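Local coordinates for aminotransferase, class V family protein (Trichomonas vaginalis, PDB 5F8V), which probably catalyses the pyridoxal-phosphate-dependent transfer of the amino group of O-phospho-L-serine to 2-oxoglutarate, the second step of serine synthesis from 3-phosphoglycerate, at residues Q165-V170 with E191-I196; Y150-D155 with P173-M178; A278-E283 with A357-V362. All blocks are in the same frame, centred on the assembly; numbering follows the deposited sequence.

Contact 1. Residues Q165-V170 with E191-I196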
# COMPACT_ATOMS: atom_id res chain seq x y z
N GLN A 165 13.97 25.29 7.80
CA GLN A 165 13.86 25.47 9.25
C GLN A 165 12.45 25.92 9.67
O GLN A 165 11.99 25.58 10.76
CB GLN A 165 14.92 26.45 9.76
CG GLN A 165 16.34 25.96 9.51
CD GLN A 165 17.39 26.72 10.29
OE1 GLN A 165 17.29 27.93 10.48
NE2 GLN A 165 18.42 26.01 10.75
N GLN A 166 11.77 26.67 8.80
CA GLN A 166 10.39 27.13 9.02
C GLN A 166 9.63 27.11 7.70
O GLN A 166 10.24 27.09 6.64
CB GLN A 166 10.39 28.54 9.63
CG GLN A 166 10.89 29.64 8.70
CD GLN A 166 11.45 30.84 9.44
OE1 GLN A 166 10.87 31.93 9.41
NE2 GLN A 166 12.59 30.65 10.09
N PHE A 167 8.29 27.11 7.77
CA PHE A 167 7.47 27.11 6.54
C PHE A 167 7.70 28.41 5.75
O PHE A 167 7.90 29.46 6.35
CB PHE A 167 5.97 26.98 6.85
CG PHE A 167 5.55 25.65 7.46
CD1 PHE A 167 6.41 24.54 7.53
CD2 PHE A 167 4.26 25.51 7.94
CE1 PHE A 167 5.98 23.36 8.08
CE2 PHE A 167 3.83 24.32 8.49
CZ PHE A 167 4.68 23.24 8.57
N PRO A 168 7.68 28.33 4.40
CA PRO A 168 7.72 29.55 3.60
C PRO A 168 6.51 30.46 3.85
O PRO A 168 5.45 29.99 4.30
CB PRO A 168 7.69 29.04 2.16
CG PRO A 168 8.16 27.63 2.23
CD PRO A 168 7.68 27.12 3.56
N ASP A 169 6.69 31.74 3.56
CA ASP A 169 5.63 32.74 3.61
C ASP A 169 5.18 33.05 2.18
O ASP A 169 5.89 33.72 1.43
CB ASP A 169 6.14 34.00 4.31
CG ASP A 169 5.06 35.04 4.54
OD1 ASP A 169 3.86 34.68 4.59
OD2 ASP A 169 5.42 36.23 4.69
N VAL A 170 4.03 32.51 1.79
CA VAL A 170 3.46 32.74 0.47
C VAL A 170 1.94 32.85 0.57
O VAL A 170 1.34 32.35 1.53
CB VAL A 170 3.82 31.61 -0.54
CG1 VAL A 170 5.32 31.57 -0.79
CG2 VAL A 170 3.31 30.26 -0.07
N GLU A 191 -2.24 27.46 10.07
CA GLU A 191 -2.95 28.41 9.19
C GLU A 191 -2.37 28.56 7.77
O GLU A 191 -3.10 28.98 6.86
CB GLU A 191 -3.06 29.80 9.86
CG GLU A 191 -1.76 30.60 10.00
CD GLU A 191 -0.96 30.29 11.26
OE1 GLU A 191 -1.31 29.35 12.00
OE2 GLU A 191 0.03 31.00 11.51
N LYS A 192 -1.09 28.24 7.58
CA LYS A 192 -0.43 28.29 6.26
C LYS A 192 -0.64 27.04 5.40
O LYS A 192 -0.27 27.04 4.21
CB LYS A 192 1.09 28.45 6.43
CG LYS A 192 1.53 29.68 7.19
CD LYS A 192 3.04 29.67 7.38
CE LYS A 192 3.53 31.00 7.95
NZ LYS A 192 3.41 32.12 6.98
N VAL A 193 -1.20 25.98 6.00
CA VAL A 193 -1.14 24.62 5.46
C VAL A 193 -2.47 24.18 4.85
O VAL A 193 -3.51 24.14 5.53
CB VAL A 193 -0.76 23.62 6.57
CG1 VAL A 193 -0.74 22.18 6.04
CG2 VAL A 193 0.59 23.98 7.19
N GLY A 194 -2.43 23.83 3.56
CA GLY A 194 -3.51 23.15 2.88
C GLY A 194 -3.42 21.65 3.10
O GLY A 194 -4.41 21.00 3.46
N CYS A 195 -2.22 21.09 2.89
CA CYS A 195 -2.01 19.64 2.98
C CYS A 195 -0.58 19.27 3.36
O CYS A 195 0.37 19.88 2.88
CB CYS A 195 -2.38 18.98 1.65
SG CYS A 195 -2.13 17.19 1.59
N ILE A 196 -0.44 18.30 4.25
CA ILE A 196 0.84 17.69 4.56
C ILE A 196 0.70 16.21 4.30
O ILE A 196 -0.33 15.61 4.63
CB ILE A 196 1.27 17.95 6.03
CG1 ILE A 196 1.74 19.40 6.18
CG2 ILE A 196 2.37 17.00 6.48
CD1 ILE A 196 1.86 19.87 7.61
O HOH W 1 2.69 30.71 3.89
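Phe167 drives its ring from the loop 165-170 against Val193 and Ile196 of strand 193-199. Its CB points at the other segment, and with CG anti to its own carbonyl carbon (chi1 -66°) the ring is carried on in that direction. The nearest meeting is at the far side of the ring, where CE2 lies 3.5 Å from CG2 of Val193, the methyl coming in at a slant. Ile196 reaches the ring more loosely, its CD1 standing 4.5 Å from CZ of Phe167. At the ring's edge, near its plane, runs the aliphatic part of Lys192, whose CD is 4.0 Å from CB of Phe167.

Pro168 takes part through its backbone: its carbonyl O stands 3.9 Å from Lys192 CD and accepts a hydrogen bond from a water at 2.9 Å. The same water accepts from Val170 N and, weakly, from Lys192 NZ, so it links the loop backbone to the amino group.

Asp169 supplies the charged partner. Its OD1 forms a long salt bridge of 3.5 Å with Lys192 NZ. The lysine chain is extended until a bend at its last torsion (chi4 -69°), which brings the ammonium group round to both carboxylate and water.

Further contacts place Phe167 in a wider apolar cluster with Leu174, Ile176 and Met178, beside Tyr153, while Arg139 binds the carbonyl O of Asp169. One lysine therefore serves two chemistries: its CD borders the edge of the phenyl ring, and its charge lies at the more exposed side, with Asp169. Such a wide ion pair, shared with water, probably adds modest electrostatic attraction to a join made chiefly by the aromatic ring.

Contact 2. Residues Y150-D155 with P173-M178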
# COMPACT_ATOMS: atom_id res chain seq x y z
N TYR A 150 -2.25 26.26 -4.97
CA TYR A 150 -1.40 25.93 -3.84
C TYR A 150 0.06 26.23 -4.17
O TYR A 150 0.42 26.52 -5.32
CB TYR A 150 -1.58 24.45 -3.44
CG TYR A 150 -1.39 23.43 -4.55
CD1 TYR A 150 -2.48 22.77 -5.12
CD2 TYR A 150 -0.11 23.09 -5.01
CE1 TYR A 150 -2.32 21.82 -6.12
CE2 TYR A 150 0.07 22.15 -6.02
CZ TYR A 150 -1.03 21.51 -6.56
OH TYR A 150 -0.84 20.58 -7.55
N PHE A 151 0.89 26.18 -3.12
CA PHE A 151 2.34 26.29 -3.21
C PHE A 151 2.89 24.96 -2.70
O PHE A 151 2.79 24.67 -1.50
CB PHE A 151 2.84 27.45 -2.35
CG PHE A 151 4.33 27.67 -2.41
CD1 PHE A 151 4.87 28.61 -3.27
CD2 PHE A 151 5.18 26.94 -1.59
CE1 PHE A 151 6.24 28.82 -3.32
CE2 PHE A 151 6.55 27.13 -1.64
CZ PHE A 151 7.08 28.08 -2.50
N TYR A 152 3.43 24.16 -3.60
CA TYR A 152 3.95 22.83 -3.26
C TYR A 152 5.44 22.89 -3.01
O TYR A 152 6.17 23.54 -3.77
CB TYR A 152 3.66 21.84 -4.39
CG TYR A 152 4.13 20.43 -4.09
CD1 TYR A 152 5.48 20.08 -4.20
CD2 TYR A 152 3.22 19.44 -3.69
CE1 TYR A 152 5.91 18.80 -3.91
CE2 TYR A 152 3.65 18.16 -3.41
CZ TYR A 152 4.99 17.85 -3.52
OH TYR A 152 5.41 16.58 -3.25
N TYR A 153 5.90 22.21 -1.96
CA TYR A 153 7.34 22.08 -1.70
C TYR A 153 7.68 20.89 -0.81
O TYR A 153 6.82 20.34 -0.14
CB TYR A 153 7.92 23.36 -1.09
CG TYR A 153 7.81 23.49 0.42
CD1 TYR A 153 6.61 23.87 1.02
CD2 TYR A 153 8.91 23.28 1.24
CE1 TYR A 153 6.51 24.02 2.40
CE2 TYR A 153 8.82 23.43 2.61
CZ TYR A 153 7.61 23.80 3.19
OH TYR A 153 7.55 23.95 4.56
N CYS A 154 8.96 20.53 -0.82
CA CYS A 154 9.49 19.42 -0.04
C CYS A 154 10.23 19.97 1.17
O CYS A 154 11.24 20.67 1.04
CB CYS A 154 10.43 18.58 -0.88
SG CYS A 154 10.97 17.09 -0.05
N ASP A 155 9.73 19.65 2.36
CA ASP A 155 10.31 20.19 3.58
C ASP A 155 11.72 19.66 3.83
O ASP A 155 12.56 20.38 4.36
CB ASP A 155 9.41 19.90 4.78
CG ASP A 155 9.63 20.87 5.91
OD1 ASP A 155 9.62 22.09 5.67
OD2 ASP A 155 9.82 20.42 7.05
N PRO A 173 -2.12 28.38 -0.08
CA PRO A 173 -1.91 27.37 0.97
C PRO A 173 -0.79 26.39 0.61
O PRO A 173 -0.60 26.05 -0.56
CB PRO A 173 -3.26 26.65 1.07
CG PRO A 173 -4.01 27.02 -0.16
CD PRO A 173 -3.51 28.37 -0.57
N LEU A 174 -0.05 25.96 1.63
CA LEU A 174 1.12 25.10 1.44
C LEU A 174 0.69 23.65 1.30
O LEU A 174 -0.18 23.17 2.04
CB LEU A 174 2.07 25.21 2.63
CG LEU A 174 2.67 26.59 2.91
CD1 LEU A 174 3.29 26.61 4.30
CD2 LEU A 174 3.70 26.98 1.86
N ILE A 175 1.31 22.96 0.34
CA ILE A 175 1.22 21.51 0.26
C ILE A 175 2.64 20.99 0.41
O ILE A 175 3.49 21.27 -0.44
CB ILE A 175 0.58 21.03 -1.05
CG1 ILE A 175 -0.86 21.55 -1.13
CG2 ILE A 175 0.63 19.51 -1.12
CD1 ILE A 175 -1.70 21.01 -2.25
N ILE A 176 2.89 20.23 1.48
CA ILE A 176 4.23 19.94 1.94
C ILE A 176 4.52 18.43 1.93
O ILE A 176 3.82 17.65 2.59
CB ILE A 176 4.50 20.52 3.35
CG1 ILE A 176 3.90 21.93 3.49
CG2 ILE A 176 5.98 20.51 3.66
CD1 ILE A 176 4.25 22.66 4.77
N ASP A 177 5.56 18.04 1.19
CA ASP A 177 6.08 16.66 1.27
C ASP A 177 7.03 16.59 2.45
O ASP A 177 8.15 17.12 2.39
CB ASP A 177 6.78 16.25 -0.03
CG ASP A 177 7.27 14.79 -0.01
OD1 ASP A 177 7.05 14.04 0.97
OD2 ASP A 177 7.88 14.38 -1.01
N MET A 178 6.57 15.93 3.52
CA MET A 178 7.37 15.71 4.71
C MET A 178 7.76 14.25 4.86
O MET A 178 7.92 13.75 5.99
CB MET A 178 6.56 16.16 5.92
CG MET A 178 6.32 17.66 5.95
SD MET A 178 5.58 18.09 7.53
CE MET A 178 5.83 19.87 7.57
O HOH W 2 8.06 16.17 -3.33
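Five backbone hydrogen bonds join strand 150-154 to strand 174-177 and the residues at their ends, alternating in direction as parallel pairing requires. Phe151 N gives to Pro173 O and Phe151 O receives Ile175 N; Tyr153 uses Ile175 O and Asp177 N in the same way, and Asp155 N closes the series on Asp177 O.

Ile175 grips two aromatic residues. Its CD1 sits over a face of the Tyr150 ring, a CH-pi contact 3.6 Å from the centroid, while CG2 comes within 3.6 Å of CD2 of Tyr152. Tyr150 has CG between its backbone N and carbonyl carbon (chi1 53°), which turns the ring over that methyl. Beyond Ile175, the hydroxyl of Tyr152 and OD2 of Asp177 share a water, at 2.7 Å from OH and 2.9 Å from OD2.

On the opposite face of the sheet, the Tyr153 ring lies alongside Ile176, whose CG2 rests over the ring 4.0 Å from its centroid. Tyr153 OH donates to Asp155 OD1 at 3.0 Å, meeting it from above the carboxylate plane. Asp155 OD2 is held in turn by Arg185 and Asn181, and Asp177 OD1 by Ser179. Asp177 OD2 also lies close to N1 of the cofactor linked to Lys202, as does the aspartate that faces the pyridine nitrogen in fold type I pyridoxal-phosphate enzymes.

The two strands are central in the mixed sheet, between strands 95-98 and 193-199. Helices 78-89 and 103-115 cover the face of Tyr152; Phe167 and Pro168 meet Tyr153 on the other.

Contact 3. Residues A278-E283 with A357-V362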
# COMPACT_ATOMS: atom_id res chain seq x y z
N ALA A 278 22.76 15.01 14.31
CA ALA A 278 23.18 15.75 13.10
C ALA A 278 24.44 16.59 13.31
O ALA A 278 25.33 16.59 12.47
CB ALA A 278 22.06 16.63 12.58
N LYS A 279 24.50 17.29 14.44
CA LYS A 279 25.64 18.16 14.79
C LYS A 279 26.96 17.36 14.85
O LYS A 279 27.98 17.79 14.29
CB LYS A 279 25.37 18.87 16.12
CG LYS A 279 26.39 19.93 16.52
CD LYS A 279 26.19 20.34 17.97
CE LYS A 279 27.11 21.50 18.37
NZ LYS A 279 26.68 22.78 17.74
N LYS A 280 26.92 16.20 15.50
CA LYS A 280 28.06 15.27 15.52
C LYS A 280 28.48 14.84 14.10
O LYS A 280 29.67 14.87 13.78
CB LYS A 280 27.74 14.02 16.35
CG LYS A 280 27.64 14.27 17.86
CD LYS A 280 27.45 12.96 18.61
CE LYS A 280 27.71 13.11 20.11
NZ LYS A 280 27.42 11.86 20.86
N VAL A 281 27.52 14.49 13.24
CA VAL A 281 27.84 14.03 11.89
C VAL A 281 28.46 15.18 11.08
O VAL A 281 29.46 14.98 10.41
CB VAL A 281 26.63 13.43 11.13
CG1 VAL A 281 27.01 13.05 9.71
CG2 VAL A 281 26.06 12.22 11.86
N TYR A 282 27.87 16.38 11.18
CA TYR A 282 28.38 17.55 10.44
C TYR A 282 29.75 18.02 10.92
O TYR A 282 30.58 18.41 10.12
CB TYR A 282 27.39 18.73 10.44
CG TYR A 282 26.21 18.51 9.51
CD1 TYR A 282 26.41 18.31 8.15
CD2 TYR A 282 24.89 18.50 9.99
CE1 TYR A 282 25.36 18.11 7.29
CE2 TYR A 282 23.81 18.30 9.12
CZ TYR A 282 24.06 18.11 7.77
OH TYR A 282 23.03 17.90 6.86
N GLU A 283 29.97 17.98 12.23
CA GLU A 283 31.29 18.29 12.78
C GLU A 283 32.34 17.23 12.35
O GLU A 283 33.49 17.59 12.13
CB GLU A 283 31.25 18.49 14.31
CG GLU A 283 32.59 18.63 15.04
CD GLU A 283 33.44 19.84 14.60
OE1 GLU A 283 33.34 20.29 13.44
OE2 GLU A 283 34.24 20.33 15.42
N ALA A 357 25.01 4.34 16.82
CA ALA A 357 25.31 4.22 15.38
C ALA A 357 26.08 5.44 14.88
O ALA A 357 27.07 5.29 14.15
CB ALA A 357 24.03 4.04 14.57
N VAL A 358 25.62 6.62 15.27
CA VAL A 358 26.29 7.87 14.93
C VAL A 358 27.71 7.89 15.51
O VAL A 358 28.65 8.30 14.82
CB VAL A 358 25.48 9.11 15.40
CG1 VAL A 358 26.30 10.39 15.24
CG2 VAL A 358 24.16 9.22 14.64
N ASP A 359 27.87 7.49 16.77
CA ASP A 359 29.21 7.35 17.40
C ASP A 359 30.15 6.43 16.62
O ASP A 359 31.31 6.75 16.43
CB ASP A 359 29.12 6.83 18.84
CG ASP A 359 28.70 7.88 19.85
OD1 ASP A 359 28.70 9.08 19.57
OD2 ASP A 359 28.38 7.49 20.99
N ALA A 360 29.65 5.28 16.18
CA ALA A 360 30.41 4.36 15.32
C ALA A 360 30.76 4.96 13.95
O ALA A 360 31.87 4.74 13.44
CB ALA A 360 29.65 3.07 15.14
N LEU A 361 29.84 5.73 13.37
CA LEU A 361 30.12 6.42 12.11
C LEU A 361 31.21 7.48 12.25
O LEU A 361 32.13 7.53 11.44
CB LEU A 361 28.84 7.06 11.54
CG LEU A 361 29.00 7.81 10.22
CD1 LEU A 361 29.56 6.89 9.14
CD2 LEU A 361 27.68 8.44 9.80
N VAL A 362 31.10 8.31 13.29
CA VAL A 362 32.08 9.37 13.58
C VAL A 362 33.49 8.78 13.80
O VAL A 362 34.48 9.36 13.33
CB VAL A 362 31.65 10.21 14.81
CG1 VAL A 362 32.76 11.12 15.31
CG2 VAL A 362 30.40 11.03 14.48
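Val281 and Val358 touch between helix 267-286 and helix 355-367, their side chains crossing at about a right angle. The touching branches are CG2 of Val281 and CG1 of Val358, 3.9 Å apart. In Val358 this methyl is anti to the backbone N (chi1 171°), and it also reaches the root of Lys280, 4.1 Å from CB.

Lys280 leaves its helix toward the other segment and reaches across to it with an extended chain. The ammonium group ends at Asp359, where NZ and OD1 form a salt bridge of 3.3 Å that includes a weak hydrogen bond. The CB of Asp359 points away from the other helix, yet its carboxylate comes nearer. The two side chains meet at a slant.

Val362, one turn beyond Val358, comes against the backbone of the first helix: its CG2 is 4.0 Å from the carbonyl O of Lys280.

The short helical segments run almost parallel, 6° apart in direction, with axes 9.9 Å from each other at closest approach. Lys277 and Ala284 of helix 267-286 extend the meeting to Val358 and Val362, respectively, and Met305 of strand 304-307 packs against Val281. The pair joins two helices of the C-terminal part of the chain, consistent with the small domain of fold type I aminotransferases.

The valine methyls make the inner contact, with Val281 and Val358 buried, while Lys280 and Asp359 place opposite charges along the more exposed side. There this ion pair is likely to be weakened by water, so close apolar contact probably contributes much of the attachment.

In the fold
Contact 2 is the buried core of the three, and contact 1 borders it on the same sheet: Leu174 exchanges backbone hydrogen bonds with Lys192 and Gly194, while the loop of contact 1 covers part of one face of the strand pair in contact 2. Their segments alternate along the chain and their centres are 7 Å apart. Contact 3 joins two helices elsewhere, its centre about 30 Å from each of the others, and touches neither. Backbone pairing, aromatic packing and a cofactor-facing aspartate mark the central strands. The partly buried contacts 1 and 3 each combine apolar side chains with a more exposed lysine–aspartate pair, one between a loop and the entry to a strand, the other between two helices.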